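Aspartate aminotransferase (PDB 3K7Y) probably catalyses the reversible, pyridoxal-phosphate-dependent transfer of an amino group from L-aspartate to 2-oxoglutarate, giving oxaloacetate and L-glutamate, and works as a homodimer. Local coordinates at residues K66-G71 / Y286-I291; N72-F77 / H292-L297; K97-Q102 / I273-L278. One frame throughout, in Å; residues are numbered along the deposited sequence.

Interaction 1 (K66-G71 / Y286-I291); sequences KPYLLG and YSSPVI. With PLP (pyridoxal-5'-phosphate), chain B.
Leu-69 and Ile-291 carry the apolar part of this loop-to-loop contact. Their side chains meet at about a right angle, CG of Leu-69 lying 3.8 Å from CG1 of Ile-291. The leucine is aimed by its first torsion, which sets CG beside its own backbone N and opposite the carbonyl carbon (chi1 -73°). From there CB also rests against the ring of Pro-289, 4.1 Å from its CD. Pro-67 adds its ring atom CD, 3.8 Å from CD1 of Ile-291, so Pro-67 meets the outer end of the isoleucine and Leu-69 its CG1. Ser-288 touches backbone instead, its CB 3.4 Å from Leu-69 O.

The polar groups work mostly outward, into the dimer interface. Tyr-68 points its CB away from 286-291, and its OH stands 3.0 Å from phosphate oxygen O2P of the pyridoxal phosphate held by the second subunit; the same hydroxyl is hydrogen-bonded to Lys-249 of that subunit. Tyr-68 thus completes the second subunit's cofactor site from across the interface, and such sharing of active sites is a feature of class I aminotransferases. Lys-66 forms a salt bridge with Asp-56 of the second subunit, whose Arg-257 bonds to Tyr-286 O.

Residues 66-71 link helices 50-62 and 75-86, while 286-291 leads from helix 268-283 into helix 291-302; Leu-69 and Pro-289 both lean on Gln-102 of strand 98-104.

Interaction 2 (N72-F77 / H292-L297); sequences NGTEDF and HTNRIL
Asn-294 reaches from helix 291-302 to Thr-74, in the segment that runs into helix 75-86, and its amide makes the polar link between the segments. ND2 donates to Thr-74 OG1 with an N-H...O angle of 143°; the modelled separation of these atoms, 2.4 Å, is very short and carries little weight at this resolution. The amide gets there because CG of Asn-294 stands opposite the backbone N (chi1 177°), which swings it out from the helix.

Beside this bond lies Phe-77. Its ring plane is tilted 36° from the amide plane, and CD1 comes 3.7 Å from ND2 of Asn-294. Farther along the ring, CE1 of Phe-77 meets CB of Leu-297 at 4.2 Å. An amide bridge with an aromatic ring packed beside it thus joins the two helices, as plain structural packing.

In the next shell, Gln-102 OE1 also accepts from Asn-294 ND2, which helps to orient the amide whatever the exact Thr-74 distance. Gly-73, just before Thr-74, has a backbone conformation that calls for glycine. Helix 291-302 thus has helix 75-86 against Asn-294 and Leu-297 and helix 50-62 against Arg-295 and Ile-296, with strand 98-104 meeting Phe-77 through Gln-102.

Interaction 3 (K97-Q102 / I273-L278); sequences KICTIQ and IVFNNL
Ile-101 extends its CD1 from the strand between Phe-275 and Leu-278 of helix 268-283, and the way these three lie against one another defines the contact. The isoleucine crosses each partner at a slant. Its CD1 is 3.3 Å from CD1 of Leu-278 and 3.5 Å from CB of the same leucine, so this methyl touches both the root and one branch of the leucine. Toward the phenylalanine, the same CD1 lies 4.0 Å from ring atom CD1 of Phe-275, while CG1 of Ile-101 is 4.1 Å from CE1. Two neighbouring ring atoms are therefore met by two successive carbons of one side chain.

Cys-99, two residues earlier on the same side of the strand, approaches the ring differently. Its SG sits at the edge of the Phe-275 ring, near the ring plane, 4.2 Å from CD1, and lies equally far from CD1 of Leu-278. The phenylalanine CB does not point at the strand; placing CG opposite the backbone N (chi1 -169°) turns the ring back toward it.

In fold terms this is an alpha/beta layer of the large pyridoxal-phosphate-binding domain of class I aminotransferases. Strand 98-104 is, within this chain, the outermost strand on one side of the mixed sheet, and the helix runs nearly parallel to it, with segment axes 22° apart and 8.9 Å at closest approach. Strand 258-264 pairs antiparallel with this strand, exchanging backbone bonds such as Ile-101 with Leu-261.

Leu-278 and Val-274 also rest on Ile-263 of that neighbouring strand, and both touch Phe-116 of helix 105-118. Across the strand, Thr-100 and Ile-98 send their side chains to Gln-82 of helix 75-86, which packs on the other face of the sheet.

In the fold
The three contacts converge on Gln-102, the last residue of segment 97-102 in interaction 3. Its NE2 lies 2.7 Å from Val-290 O of interaction 1, its OE1 2.6 Å from Asn-294 ND2 of interaction 2, and its backbone N 2.7 Å from Asn-72 O; all three are probable hydrogen bonds. Interactions 1 and 2 are immediate neighbours, their centres 10 Å apart, and each lies about 15 Å from interaction 3. Interaction 1 brings Tyr-68 to the cofactor of the second subunit. The chain's own cofactor is more distant: about 10 Å from the side chain of Leu-297 in interaction 2 and about 13 Å from that of Ile-101 in interaction 3.

Interaction 1 (K66-G71 / Y286-I291)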
loop_
_atom_site.group_PDB
_atom_site.type_symbol
_atom_site.label_atom_id
_atom_site.label_comp_id
_atom_site.label_asym_id
_atom_site.label_seq_id
_atom_site.Cartn_x
_atom_site.Cartn_y
_atom_site.Cartn_z
ATOM N N LYS A 66 -1.407 17.896 2.420
ATOM C CA LYS A 66 -1.427 16.428 2.294
ATOM C C LYS A 66 -0.873 15.694 3.527
ATOM O O LYS A 66 0.262 15.241 3.515
ATOM C CB LYS A 66 -0.690 15.994 1.030
ATOM C CG LYS A 66 -1.267 16.584 -0.237
ATOM C CD LYS A 66 -0.442 16.226 -1.464
ATOM C CE LYS A 66 -0.728 17.189 -2.617
ATOM N NZ LYS A 66 -0.019 16.819 -3.879
ATOM N N PRO A 67 -1.686 15.567 4.593
ATOM C CA PRO A 67 -1.291 14.903 5.842
ATOM C C PRO A 67 -1.328 13.364 5.836
ATOM O O PRO A 67 -2.097 12.752 5.085
ATOM C CB PRO A 67 -2.324 15.416 6.854
ATOM C CG PRO A 67 -3.083 16.482 6.151
ATOM C CD PRO A 67 -3.019 16.172 4.720
ATOM N N TYR A 68 -0.488 12.767 6.677
ATOM C CA TYR A 68 -0.573 11.365 7.038
ATOM C C TYR A 68 -1.954 11.057 7.619
ATOM O O TYR A 68 -2.455 11.830 8.449
ATOM C CB TYR A 68 0.426 11.066 8.152
ATOM C CG TYR A 68 1.874 10.945 7.787
ATOM C CD1 TYR A 68 2.279 10.226 6.673
ATOM C CD2 TYR A 68 2.857 11.507 8.598
ATOM C CE1 TYR A 68 3.633 10.093 6.356
ATOM C CE2 TYR A 68 4.219 11.383 8.290
ATOM C CZ TYR A 68 4.592 10.667 7.167
ATOM O OH TYR A 68 5.915 10.512 6.841
ATOM N N LEU A 69 -2.544 9.922 7.223
ATOM C CA LEU A 69 -3.817 9.444 7.800
ATOM C C LEU A 69 -3.691 8.610 9.100
ATOM O O LEU A 69 -3.266 7.448 9.085
ATOM C CB LEU A 69 -4.635 8.696 6.748
ATOM C CG LEU A 69 -5.292 9.565 5.672
ATOM C CD1 LEU A 69 -6.073 8.720 4.649
ATOM C CD2 LEU A 69 -6.196 10.631 6.292
ATOM N N LEU A 70 -4.136 9.215 10.202
ATOM C CA LEU A 70 -3.802 8.816 11.591
ATOM C C LEU A 70 -3.892 7.331 11.992
ATOM O O LEU A 70 -2.915 6.815 12.510
ATOM C CB LEU A 70 -4.559 9.680 12.643
ATOM C CG LEU A 70 -5.215 11.059 12.384
ATOM C CD1 LEU A 70 -6.125 11.461 13.567
ATOM C CD2 LEU A 70 -4.196 12.167 12.065
ATOM N N GLY A 71 -5.010 6.630 11.798
ATOM C CA GLY A 71 -6.198 7.051 11.066
ATOM C C GLY A 71 -6.659 5.805 10.323
ATOM O O GLY A 71 -7.730 5.248 10.607
ATOM N N TYR A 286 3.089 -0.647 5.796
ATOM C CA TYR A 286 3.147 0.667 5.149
ATOM C C TYR A 286 2.686 1.845 6.004
ATOM O O TYR A 286 2.503 2.934 5.477
ATOM C CB TYR A 286 2.355 0.657 3.848
ATOM C CG TYR A 286 0.906 0.242 4.014
ATOM C CD1 TYR A 286 -0.119 1.193 4.116
ATOM C CD2 TYR A 286 0.555 -1.116 4.066
ATOM C CE1 TYR A 286 -1.448 0.794 4.274
ATOM C CE2 TYR A 286 -0.761 -1.517 4.220
ATOM C CZ TYR A 286 -1.755 -0.563 4.323
ATOM O OH TYR A 286 -3.058 -0.976 4.474
ATOM N N SER A 287 2.482 1.629 7.302
ATOM C CA SER A 287 2.066 2.678 8.247
ATOM C C SER A 287 0.722 3.420 7.985
ATOM O O SER A 287 -0.071 3.555 8.915
ATOM C CB SER A 287 3.202 3.657 8.484
ATOM O OG SER A 287 3.271 4.587 7.420
ATOM N N SER A 288 0.448 3.898 6.766
ATOM C CA SER A 288 -0.872 4.514 6.487
ATOM C C SER A 288 -1.334 4.509 5.017
ATOM O O SER A 288 -0.515 4.355 4.109
ATOM C CB SER A 288 -0.979 5.933 7.087
ATOM O OG SER A 288 0.120 6.761 6.749
ATOM N N PRO A 289 -2.657 4.689 4.780
ATOM C CA PRO A 289 -3.256 4.696 3.443
ATOM C C PRO A 289 -3.072 6.004 2.680
ATOM O O PRO A 289 -2.768 7.049 3.279
ATOM C CB PRO A 289 -4.751 4.512 3.728
ATOM C CG PRO A 289 -4.850 4.160 5.180
ATOM C CD PRO A 289 -3.697 4.832 5.811
ATOM N N VAL A 290 -3.277 5.928 1.361
ATOM C CA VAL A 290 -3.209 7.080 0.445
ATOM C C VAL A 290 -4.322 8.113 0.683
ATOM O O VAL A 290 -5.523 7.796 0.682
ATOM C CB VAL A 290 -3.166 6.622 -1.035
ATOM C CG1 VAL A 290 -3.169 7.821 -2.002
ATOM C CG2 VAL A 290 -1.942 5.760 -1.253
ATOM N N ILE A 291 -3.899 9.353 0.899
ATOM C CA ILE A 291 -4.821 10.420 1.236
ATOM C C ILE A 291 -5.609 10.876 -0.001
ATOM O O ILE A 291 -6.803 11.152 0.089
ATOM C CB ILE A 291 -4.071 11.555 1.983
ATOM C CG1 ILE A 291 -4.988 12.265 2.995
ATOM C CG2 ILE A 291 -3.298 12.442 1.022
ATOM C CD1 ILE A 291 -5.210 13.716 2.762
HETATM N N1 PLP B . 13.075 5.929 7.282
HETATM C C2 PLP B . 13.285 6.971 8.149
HETATM C C2A PLP B . 14.630 7.122 8.751
HETATM C C3 PLP B . 12.255 7.855 8.433
HETATM O O3 PLP B . 12.469 8.908 9.286
HETATM C C4 PLP B . 11.003 7.673 7.844
HETATM C C4A PLP B . 9.971 8.735 8.071
HETATM O O4A PLP B . 9.867 9.658 7.252
HETATM C C5 PLP B . 10.778 6.612 6.947
HETATM C C6 PLP B . 11.835 5.738 6.684
HETATM C C5A PLP B . 9.441 6.314 6.262
HETATM O O4P PLP B . 8.808 7.394 5.598
HETATM P P PLP B . 7.315 7.229 4.992
HETATM O O1P PLP B . 7.100 8.142 3.819
HETATM O O2P PLP B . 6.312 7.667 6.026
HETATM O O3P PLP B . 7.146 5.788 4.566
#

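Interaction 2 (N72-F77 / H292-L297)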
loop_
_atom_site.group_PDB
_atom_site.type_symbol
_atom_site.label_atom_id
_atom_site.label_comp_id
_atom_site.label_asym_id
_atom_site.label_seq_id
_atom_site.Cartn_x
_atom_site.Cartn_y
_atom_site.Cartn_z
ATOM N N ASN A 72 -5.807 5.349 9.402
ATOM C CA ASN A 72 -6.109 4.224 8.529
ATOM C C ASN A 72 -7.438 4.403 7.824
ATOM O O ASN A 72 -8.155 3.433 7.545
ATOM C CB ASN A 72 -6.054 2.917 9.301
ATOM C CG ASN A 72 -4.636 2.462 9.559
ATOM O OD1 ASN A 72 -4.334 1.915 10.619
ATOM N ND2 ASN A 72 -3.753 2.676 8.587
ATOM N N GLY A 73 -7.732 5.669 7.539
ATOM C CA GLY A 73 -8.991 6.087 6.958
ATOM C C GLY A 73 -9.482 7.352 7.630
ATOM O O GLY A 73 -8.877 7.823 8.600
ATOM N N THR A 74 -10.580 7.898 7.105
ATOM C CA THR A 74 -11.214 9.095 7.651
ATOM C C THR A 74 -12.426 8.682 8.471
ATOM O O THR A 74 -12.627 7.501 8.752
ATOM C CB THR A 74 -11.719 10.041 6.530
ATOM O OG1 THR A 74 -11.075 9.729 5.292
ATOM C CG2 THR A 74 -11.453 11.496 6.886
ATOM N N GLU A 75 -13.229 9.672 8.842
ATOM C CA GLU A 75 -14.515 9.470 9.489
ATOM C C GLU A 75 -15.643 9.408 8.449
ATOM O O GLU A 75 -16.575 8.613 8.588
ATOM C CB GLU A 75 -14.760 10.584 10.509
ATOM C CG GLU A 75 -14.252 11.986 10.076
ATOM C CD GLU A 75 -12.724 12.181 10.203
ATOM O OE1 GLU A 75 -12.177 13.011 9.437
ATOM O OE2 GLU A 75 -12.073 11.523 11.056
ATOM N N ASP A 76 -15.544 10.243 7.410
ATOM C CA ASP A 76 -16.456 10.210 6.255
ATOM C C ASP A 76 -16.273 8.944 5.442
ATOM O O ASP A 76 -17.253 8.314 5.038
ATOM C CB ASP A 76 -16.211 11.399 5.326
ATOM C CG ASP A 76 -16.372 12.724 6.023
ATOM O OD1 ASP A 76 -15.436 13.549 5.927
ATOM O OD2 ASP A 76 -17.423 12.934 6.670
ATOM N N PHE A 77 -15.011 8.587 5.187
ATOM C CA PHE A 77 -14.682 7.335 4.498
ATOM C C PHE A 77 -15.361 6.153 5.177
ATOM O O PHE A 77 -16.062 5.383 4.533
ATOM C CB PHE A 77 -13.166 7.103 4.457
ATOM C CG PHE A 77 -12.748 6.034 3.489
ATOM C CD1 PHE A 77 -12.286 6.370 2.225
ATOM C CD2 PHE A 77 -12.830 4.690 3.830
ATOM C CE1 PHE A 77 -11.912 5.385 1.312
ATOM C CE2 PHE A 77 -12.454 3.701 2.931
ATOM C CZ PHE A 77 -11.995 4.050 1.671
ATOM N N HIS A 292 -4.957 10.890 -1.160
ATOM C CA HIS A 292 -5.629 11.262 -2.402
ATOM C C HIS A 292 -6.820 10.376 -2.689
ATOM O O HIS A 292 -7.923 10.866 -2.916
ATOM C CB HIS A 292 -4.670 11.212 -3.591
ATOM C CG HIS A 292 -5.360 11.199 -4.921
ATOM N ND1 HIS A 292 -5.782 12.350 -5.553
ATOM C CD2 HIS A 292 -5.707 10.171 -5.735
ATOM C CE1 HIS A 292 -6.342 12.035 -6.706
ATOM N NE2 HIS A 292 -6.313 10.719 -6.838
ATOM N N THR A 293 -6.593 9.070 -2.692
ATOM C CA THR A 293 -7.649 8.151 -3.064
ATOM C C THR A 293 -8.723 8.167 -1.990
ATOM O O THR A 293 -9.877 7.916 -2.266
ATOM C CB THR A 293 -7.124 6.739 -3.463
ATOM O OG1 THR A 293 -6.587 6.067 -2.326
ATOM C CG2 THR A 293 -6.011 6.859 -4.501
ATOM N N ASN A 294 -8.352 8.538 -0.772
ATOM C CA ASN A 294 -9.349 8.744 0.265
ATOM C C ASN A 294 -10.261 9.894 -0.083
ATOM O O ASN A 294 -11.474 9.745 -0.081
ATOM C CB ASN A 294 -8.698 9.016 1.615
ATOM C CG ASN A 294 -9.714 9.318 2.696
ATOM O OD1 ASN A 294 -10.481 10.277 2.593
ATOM N ND2 ASN A 294 -9.724 8.499 3.747
ATOM N N ARG A 295 -9.660 11.043 -0.368
ATOM C CA ARG A 295 -10.393 12.243 -0.792
ATOM C C ARG A 295 -11.279 12.033 -2.042
ATOM O O ARG A 295 -12.464 12.359 -2.003
ATOM C CB ARG A 295 -9.432 13.423 -0.985
ATOM C CG ARG A 295 -8.762 13.900 0.315
ATOM C CD ARG A 295 -7.588 14.856 0.063
ATOM N NE ARG A 295 -7.222 15.589 1.277
ATOM C CZ ARG A 295 -6.188 16.423 1.385
ATOM N NH1 ARG A 295 -5.383 16.646 0.357
ATOM N NH2 ARG A 295 -5.957 17.040 2.538
ATOM N N ILE A 296 -10.738 11.474 -3.130
ATOM C CA ILE A 296 -11.546 11.199 -4.342
ATOM C C ILE A 296 -12.840 10.485 -3.997
ATOM O O ILE A 296 -13.889 10.813 -4.538
ATOM C CB ILE A 296 -10.812 10.304 -5.378
ATOM C CG1 ILE A 296 -9.363 10.765 -5.595
ATOM C CG2 ILE A 296 -11.585 10.234 -6.707
ATOM C CD1 ILE A 296 -9.203 12.222 -6.066
ATOM N N LEU A 297 -12.755 9.510 -3.096
ATOM C CA LEU A 297 -13.897 8.683 -2.723
ATOM C C LEU A 297 -14.964 9.425 -1.923
ATOM O O LEU A 297 -16.146 9.406 -2.275
ATOM C CB LEU A 297 -13.426 7.447 -1.966
ATOM C CG LEU A 297 -14.162 6.211 -2.476
ATOM C CD1 LEU A 297 -13.196 5.043 -2.633
ATOM C CD2 LEU A 297 -15.388 5.866 -1.622
#

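Interaction 3 (K97-Q102 / I273-L278)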
loop_
_atom_site.group_PDB
_atom_site.type_symbol
_atom_site.label_atom_id
_atom_site.label_comp_id
_atom_site.label_asym_id
_atom_site.label_seq_id
_atom_site.Cartn_x
_atom_site.Cartn_y
_atom_site.Cartn_z
ATOM N N LYS A 97 -20.967 -0.178 15.570
ATOM C CA LYS A 97 -20.594 -1.577 15.755
ATOM C C LYS A 97 -19.634 -2.070 14.668
ATOM O O LYS A 97 -19.023 -3.132 14.809
ATOM C CB LYS A 97 -21.834 -2.484 15.868
ATOM C CG LYS A 97 -22.723 -2.224 17.108
ATOM C CD LYS A 97 -23.134 -3.517 17.850
ATOM C CE LYS A 97 -23.721 -4.591 16.925
ATOM N NZ LYS A 97 -23.682 -5.971 17.509
ATOM N N ILE A 98 -19.484 -1.294 13.596
ATOM C CA ILE A 98 -18.541 -1.659 12.538
ATOM C C ILE A 98 -17.243 -0.883 12.650
ATOM O O ILE A 98 -17.241 0.348 12.740
ATOM C CB ILE A 98 -19.098 -1.426 11.134
ATOM C CG1 ILE A 98 -20.426 -2.148 10.948
ATOM C CG2 ILE A 98 -18.111 -1.922 10.105
ATOM C CD1 ILE A 98 -21.377 -1.392 10.060
ATOM N N CYS A 99 -16.147 -1.629 12.645
ATOM C CA CYS A 99 -14.829 -1.054 12.540
ATOM C C CYS A 99 -14.395 -1.198 11.104
ATOM O O CYS A 99 -14.193 -2.313 10.622
ATOM C CB CYS A 99 -13.846 -1.781 13.447
ATOM S SG CYS A 99 -12.121 -1.506 12.989
ATOM N N THR A 100 -14.264 -0.072 10.421
ATOM C CA THR A 100 -13.811 -0.088 9.044
ATOM C C THR A 100 -12.535 0.718 8.869
ATOM O O THR A 100 -12.269 1.647 9.633
ATOM C CB THR A 100 -14.908 0.365 8.061
ATOM O OG1 THR A 100 -14.370 1.328 7.144
ATOM C CG2 THR A 100 -16.091 0.987 8.804
ATOM N N ILE A 101 -11.757 0.344 7.854
ATOM C CA ILE A 101 -10.412 0.873 7.614
ATOM C C ILE A 101 -10.146 0.976 6.114
ATOM O O ILE A 101 -10.633 0.148 5.351
ATOM C CB ILE A 101 -9.383 -0.045 8.290
ATOM C CG1 ILE A 101 -9.004 0.545 9.637
ATOM C CG2 ILE A 101 -8.130 -0.287 7.426
ATOM C CD1 ILE A 101 -8.553 -0.474 10.613
ATOM N N GLN A 102 -9.393 1.991 5.694
ATOM C CA GLN A 102 -9.084 2.180 4.275
ATOM C C GLN A 102 -7.873 1.328 3.874
ATOM O O GLN A 102 -6.815 1.415 4.510
ATOM C CB GLN A 102 -8.805 3.652 3.975
ATOM C CG GLN A 102 -8.356 3.923 2.537
ATOM C CD GLN A 102 -7.959 5.383 2.280
ATOM O OE1 GLN A 102 -8.543 6.314 2.845
ATOM N NE2 GLN A 102 -6.962 5.580 1.421
ATOM N N ILE A 273 -10.696 -1.790 20.339
ATOM C CA ILE A 273 -9.566 -2.731 20.366
ATOM C C ILE A 273 -9.123 -3.153 18.953
ATOM O O ILE A 273 -8.014 -2.849 18.532
ATOM C CB ILE A 273 -9.872 -3.999 21.216
ATOM C CG1 ILE A 273 -9.768 -3.712 22.717
ATOM C CG2 ILE A 273 -8.925 -5.143 20.852
ATOM C CD1 ILE A 273 -10.028 -4.943 23.616
ATOM N N VAL A 274 -10.000 -3.842 18.226
ATOM C CA VAL A 274 -9.705 -4.297 16.867
ATOM C C VAL A 274 -8.992 -3.190 16.079
ATOM O O VAL A 274 -8.024 -3.439 15.335
ATOM C CB VAL A 274 -10.987 -4.763 16.135
ATOM C CG1 VAL A 274 -10.647 -5.368 14.811
ATOM C CG2 VAL A 274 -11.713 -5.794 16.959
ATOM N N PHE A 275 -9.458 -1.961 16.273
ATOM C CA PHE A 275 -8.862 -0.818 15.613
ATOM C C PHE A 275 -7.369 -0.722 15.909
ATOM O O PHE A 275 -6.561 -0.650 14.979
ATOM C CB PHE A 275 -9.570 0.469 16.009
ATOM C CG PHE A 275 -9.184 1.649 15.169
ATOM C CD1 PHE A 275 -9.593 1.737 13.840
ATOM C CD2 PHE A 275 -8.414 2.678 15.705
ATOM C CE1 PHE A 275 -9.241 2.840 13.050
ATOM C CE2 PHE A 275 -8.058 3.786 14.929
ATOM C CZ PHE A 275 -8.473 3.866 13.599
ATOM N N ASN A 276 -7.012 -0.741 17.195
ATOM C CA ASN A 276 -5.610 -0.686 17.613
ATOM C C ASN A 276 -4.789 -1.855 17.072
ATOM O O ASN A 276 -3.679 -1.652 16.579
ATOM C CB ASN A 276 -5.471 -0.563 19.137
ATOM C CG ASN A 276 -5.654 0.888 19.646
ATOM O OD1 ASN A 276 -5.322 1.857 18.960
ATOM N ND2 ASN A 276 -6.169 1.027 20.865
ATOM N N ASN A 277 -5.347 -3.063 17.136
ATOM C CA ASN A 277 -4.753 -4.232 16.481
ATOM C C ASN A 277 -4.479 -3.998 14.997
ATOM O O ASN A 277 -3.417 -4.358 14.485
ATOM C CB ASN A 277 -5.653 -5.456 16.621
ATOM C CG ASN A 277 -5.894 -5.852 18.068
ATOM O OD1 ASN A 277 -6.925 -5.505 18.668
ATOM N ND2 ASN A 277 -4.956 -6.606 18.628
ATOM N N LEU A 278 -5.435 -3.396 14.306
ATOM C CA LEU A 278 -5.262 -3.188 12.881
ATOM C C LEU A 278 -4.183 -2.153 12.608
ATOM O O LEU A 278 -3.282 -2.407 11.808
ATOM C CB LEU A 278 -6.584 -2.857 12.188
ATOM C CG LEU A 278 -7.624 -3.987 12.216
ATOM C CD1 LEU A 278 -8.850 -3.680 11.368
ATOM C CD2 LEU A 278 -7.016 -5.339 11.817
#